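Local coordinates for protein tartrate dehydrogenase/decarboxylase (Pseudomonas putida, PDB 3FLK) that catalyses the NAD+- and divalent-metal-dependent oxidation of tartrate, and also the oxidative decarboxylation of D-malate to pyruvate and the conversion of meso-tartrate to D-glycerate, at residues A[295-300]-A[340-345]. The protein carries 1 engineered substitution. Residues are numbered along the deposited sequence; the frame is centred on the assembly and turned at random.
Sequences IANPIA and TPDMGG. With NAI (1,4-dihydronicotinamide adenine dinucleotide), chain F.
Asn-297 and Asp-342 meet side chain to side chain at the adenine end of the NADH pocket, where the Asn-297 backbone bonds the base and Asp-342 also lines the site, its CG 3.8 Å from NAI C2A. Asn-297 N donates to NAI N1A (2.9 Å) and its O accepts from NAI N6A (3.0 Å), two bonds that match the hydrogen-bonding edge of an adenine. With CG anti to the backbone N (chi1 -163°), the amide lies where ND2 reaches Asp-342 and OD1 reaches Ile-299 N. ND2 gives a nearly straight bond, in the amide plane, to the syn lone pair of Asp-342 OD1 at 3.0 Å, although amide and carboxylate are turned 59° apart. The other end, OD1, caps the helix that follows by accepting from Ile-299 N at 3.0 Å, the donor sitting above the carbonyl plane. Asp-342 is itself held: Thr-340 OG1 donates to OD2 at 2.6 Å, a water ties OD2 to Ile-295 O, and OD1 is also hydrogen-bonded to Thr-261 OG1. Cutting Asp-342 back to alanine removes both carboxylate oxygens and would probably leave Asn-297 ND2 and the hydroxyls of Thr-340 and Thr-261 without this partner, the amide then held through OD1. Around this polar centre, Thr-340 CG2 lies 3.4 Å from Ile-295 O, and the selenium of Met-343, a selenomethionine, packs against Ile-299 CD1 at 4.0 Å. The two segments thus join the start of helix 299-313 to the loop between helices 317-336 and 349-361; Ile-299 and Met-343 both rest on Ile-334 of helix 317-336, Pro-298 and Thr-340 touch Val-352 of helix 349-361, and Ala-296 leans on helix 17-35.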
ATOM      1  N   ILE A 295      -1.438   0.201  27.662  1.00 16.53           N
ATOM      2  CA  ILE A 295      -2.239  -0.811  26.969  1.00 15.65           C
ATOM      3  C   ILE A 295      -1.550  -1.259  25.679  1.00 14.89           C
ATOM      4  O   ILE A 295      -2.063  -2.117  24.961  1.00 14.63           O
ATOM      5  CB  ILE A 295      -3.675  -0.324  26.653  1.00 15.84           C
ATOM      6  CG1 ILE A 295      -3.641   0.987  25.853  1.00 16.06           C
ATOM      7  CG2 ILE A 295      -4.505  -0.212  27.944  1.00 16.26           C
ATOM      8  CD1 ILE A 295      -4.933   1.307  25.136  1.00 17.49           C
ATOM      9  N   ALA A 296      -0.389  -0.668  25.399  1.00 13.95           N
ATOM     10  CA  ALA A 296       0.431  -1.056  24.254  1.00 13.35           C
ATOM     11  C   ALA A 296       0.787  -2.541  24.306  1.00 12.81           C
ATOM     12  O   ALA A 296       1.204  -3.051  25.345  1.00 12.49           O
ATOM     13  CB  ALA A 296       1.697  -0.204  24.189  1.00 13.18           C
ATOM     14  N   ASN A 297       0.592  -3.225  23.184  1.00 12.35           N
ATOM     15  CA  ASN A 297       0.969  -4.628  23.026  1.00 12.07           C
ATOM     16  C   ASN A 297       2.495  -4.756  23.015  1.00 11.88           C
ATOM     17  O   ASN A 297       3.157  -4.163  22.158  1.00 11.85           O
ATOM     18  CB  ASN A 297       0.372  -5.177  21.719  1.00 12.11           C
ATOM     19  CG  ASN A 297       0.364  -6.695  21.657  1.00 12.15           C
ATOM     20  OD1 ASN A 297       1.138  -7.365  22.334  1.00 12.61           O
ATOM     21  ND2 ASN A 297      -0.526  -7.244  20.835  1.00 12.05           N
ATOM     22  N   PRO A 298       3.063  -5.503  23.986  1.00 11.76           N
ATOM     23  CA  PRO A 298       4.512  -5.687  24.035  1.00 11.58           C
ATOM     24  C   PRO A 298       5.036  -6.879  23.225  1.00 11.47           C
ATOM     25  O   PRO A 298       6.251  -7.097  23.189  1.00 11.36           O
ATOM     26  CB  PRO A 298       4.768  -5.932  25.521  1.00 11.65           C
ATOM     27  CG  PRO A 298       3.531  -6.647  25.987  1.00 11.66           C
ATOM     28  CD  PRO A 298       2.389  -6.183  25.112  1.00 11.68           C
ATOM     29  N   ILE A 299       4.146  -7.642  22.589  1.00 11.24           N
ATOM     30  CA  ILE A 299       4.565  -8.866  21.892  1.00 11.32           C
ATOM     31  C   ILE A 299       5.545  -8.588  20.743  1.00 11.42           C
ATOM     32  O   ILE A 299       6.515  -9.328  20.564  1.00 11.43           O
ATOM     33  CB  ILE A 299       3.362  -9.742  21.429  1.00 11.27           C
ATOM     34  CG1 ILE A 299       2.622 -10.312  22.650  1.00 11.50           C
ATOM     35  CG2 ILE A 299       3.836 -10.882  20.518  1.00 10.74           C
ATOM     36  CD1 ILE A 299       1.322 -11.039  22.330  1.00 11.08           C
ATOM     37  N   ALA A 300       5.304  -7.515  19.992  1.00 11.61           N
ATOM     38  CA  ALA A 300       6.198  -7.117  18.899  1.00 11.82           C
ATOM     39  C   ALA A 300       7.625  -6.898  19.396  1.00 12.06           C
ATOM     40  O   ALA A 300       8.581  -7.393  18.796  1.00 12.19           O
ATOM     41  CB  ALA A 300       5.673  -5.868  18.201  1.00 11.66           C
ATOM     42  N   THR A 340      -3.420  -7.812  25.353  1.00 15.64           N
ATOM     43  CA  THR A 340      -3.867  -6.423  25.436  1.00 15.47           C
ATOM     44  C   THR A 340      -5.158  -6.200  24.626  1.00 15.76           C
ATOM     45  O   THR A 340      -5.562  -7.079  23.863  1.00 15.40           O
ATOM     46  CB  THR A 340      -2.745  -5.455  24.981  1.00 15.44           C
ATOM     47  OG1 THR A 340      -2.097  -5.975  23.813  1.00 14.96           O
ATOM     48  CG2 THR A 340      -1.713  -5.274  26.091  1.00 14.77           C
ATOM     49  N   PRO A 341      -5.821  -5.036  24.807  1.00 16.22           N
ATOM     50  CA  PRO A 341      -7.082  -4.727  24.112  1.00 16.61           C
ATOM     51  C   PRO A 341      -7.055  -4.793  22.576  1.00 17.04           C
ATOM     52  O   PRO A 341      -8.095  -5.051  21.969  1.00 17.16           O
ATOM     53  CB  PRO A 341      -7.392  -3.302  24.578  1.00 16.70           C
ATOM     54  CG  PRO A 341      -6.736  -3.206  25.913  1.00 16.46           C
ATOM     55  CD  PRO A 341      -5.448  -3.948  25.730  1.00 16.29           C
ATOM     56  N   ASP A 342      -5.896  -4.562  21.957  1.00 17.52           N
ATOM     57  CA  ASP A 342      -5.792  -4.645  20.491  1.00 18.18           C
ATOM     58  C   ASP A 342      -5.993  -6.077  19.977  1.00 18.76           C
ATOM     59  O   ASP A 342      -6.280  -6.284  18.794  1.00 18.78           O
ATOM     60  CB  ASP A 342      -4.466  -4.059  19.986  1.00 18.05           C
ATOM     61  CG  ASP A 342      -3.259  -4.829  20.480  1.00 18.16           C
ATOM     62  OD1 ASP A 342      -2.582  -5.478  19.656  1.00 17.79           O
ATOM     63  OD2 ASP A 342      -2.990  -4.792  21.698  1.00 18.57           O
HETATM   64  N   MSE A 343      -5.843  -7.052  20.873  1.00 19.43           N
HETATM   65  CA  MSE A 343      -6.079  -8.459  20.558  1.00 20.82           C
HETATM   66  C   MSE A 343      -7.340  -9.002  21.236  1.00 19.90           C
HETATM   67  O   MSE A 343      -7.572 -10.212  21.254  1.00 19.84           O
HETATM   68  CB  MSE A 343      -4.871  -9.307  20.952  1.00 20.35           C
HETATM   69  CG  MSE A 343      -3.577  -8.900  20.284  1.00 21.93           C
HETATM   70 SE   MSE A 343      -2.183 -10.198  20.646  1.00 25.74          SE
HETATM   71  CE  MSE A 343      -2.668 -11.538  19.324  1.00 24.31           C
ATOM     72  N   GLY A 344      -8.145  -8.104  21.797  1.00 19.53           N
ATOM     73  CA  GLY A 344      -9.422  -8.480  22.401  1.00 19.13           C
ATOM     74  C   GLY A 344      -9.358  -8.823  23.880  1.00 18.82           C
ATOM     75  O   GLY A 344     -10.356  -9.258  24.459  1.00 18.85           O
ATOM     76  N   GLY A 345      -8.191  -8.624  24.492  1.00 18.37           N
ATOM     77  CA  GLY A 345      -7.997  -8.921  25.911  1.00 17.86           C
ATOM     78  C   GLY A 345      -8.158  -7.709  26.809  1.00 17.54           C
ATOM     79  O   GLY A 345      -8.482  -6.618  26.340  1.00 17.47           O
TER
HETATM   80  PA  NAI F 402       2.206   3.819  15.003  1.00 11.31           P
HETATM   81  O1A NAI F 402       2.678   2.456  14.666  1.00 10.82           O
HETATM   82  O2A NAI F 402       2.964   4.410  16.121  1.00 10.78           O
HETATM   83  O5B NAI F 402       0.656   3.754  15.398  1.00 11.90           O
HETATM   84  C5B NAI F 402      -0.354   3.418  14.474  1.00 11.66           C
HETATM   85  C4B NAI F 402      -1.587   2.904  15.209  1.00 11.70           C
HETATM   86  O4B NAI F 402      -1.336   1.606  15.714  1.00 12.22           O
HETATM   87  C3B NAI F 402      -1.961   3.785  16.392  1.00 12.08           C
HETATM   88  O3B NAI F 402      -3.363   3.900  16.436  1.00 12.34           O
HETATM   89  C2B NAI F 402      -1.442   3.020  17.594  1.00 12.19           C
HETATM   90  O2B NAI F 402      -2.237   3.220  18.740  1.00 13.09           O
HETATM   91  C1B NAI F 402      -1.456   1.574  17.127  1.00 11.45           C
HETATM   92  N9A NAI F 402      -0.348   0.809  17.724  1.00 11.38           N
HETATM   93  C8A NAI F 402       0.979   0.871  17.381  1.00 11.31           C
HETATM   94  N7A NAI F 402       1.659   0.009  18.169  1.00 10.91           N
HETATM   95  C5A NAI F 402       0.795  -0.599  19.003  1.00 11.04           C
HETATM   96  C6A NAI F 402       0.965  -1.556  19.999  1.00 10.81           C
HETATM   97  N6A NAI F 402       2.172  -2.049  20.262  1.00 10.24           N
HETATM   98  N1A NAI F 402      -0.137  -1.997  20.704  1.00 11.14           N
HETATM   99  C2A NAI F 402      -1.393  -1.498  20.430  1.00 11.20           C
HETATM  100  N3A NAI F 402      -1.547  -0.552  19.434  1.00 10.83           N
HETATM  101  C4A NAI F 402      -0.474  -0.106  18.737  1.00 10.60           C
HETATM  102  O3  NAI F 402       2.310   4.695  13.645  1.00 12.15           O
HETATM  103  PN  NAI F 402       1.826   6.215  13.396  1.00 12.74           P
HETATM  104  O1N NAI F 402       0.694   6.565  14.280  1.00 13.18           O
HETATM  105  O2N NAI F 402       1.623   6.339  11.934  1.00 12.90           O
HETATM  106  O5D NAI F 402       3.112   7.082  13.795  1.00 12.42           O
HETATM  107  C5D NAI F 402       3.339   7.534  15.114  1.00 12.90           C
HETATM  108  C4D NAI F 402       4.788   7.997  15.265  1.00 13.07           C
HETATM  109  O4D NAI F 402       5.660   6.884  15.213  1.00 12.93           O
HETATM  110  C3D NAI F 402       5.242   8.947  14.165  1.00 13.44           C
HETATM  111  O3D NAI F 402       6.060   9.922  14.763  1.00 12.91           O
HETATM  112  C2D NAI F 402       6.070   8.078  13.236  1.00 13.56           C
HETATM  113  O2D NAI F 402       7.073   8.807  12.569  1.00 13.91           O
HETATM  114  C1D NAI F 402       6.653   7.069  14.215  1.00 13.37           C
HETATM  115  N1N NAI F 402       7.029   5.761  13.642  1.00 13.49           N
HETATM  116  C2N NAI F 402       8.270   5.278  13.951  1.00 13.01           C
HETATM  117  C3N NAI F 402       8.689   4.043  13.471  1.00 13.82           C
HETATM  118  C7N NAI F 402       9.934   3.424  14.042  1.00 13.85           C
HETATM  119  O7N NAI F 402      10.599   4.059  15.112  1.00 14.18           O
HETATM  120  N7N NAI F 402      10.390   2.284  13.526  1.00 14.27           N
HETATM  121  C4N NAI F 402       7.824   3.297  12.671  1.00 13.81           C
HETATM  122  C5N NAI F 402       6.557   3.791  12.363  1.00 13.71           C
HETATM  123  C6N NAI F 402       6.164   5.034  12.860  1.00 13.50           C
HETATM  124  O   HOH W   1      -3.828  -2.438  23.004  1.00 16.82           O
HETATM  125  O   HOH W   2      -0.718  -8.601  23.921  1.00 18.14           O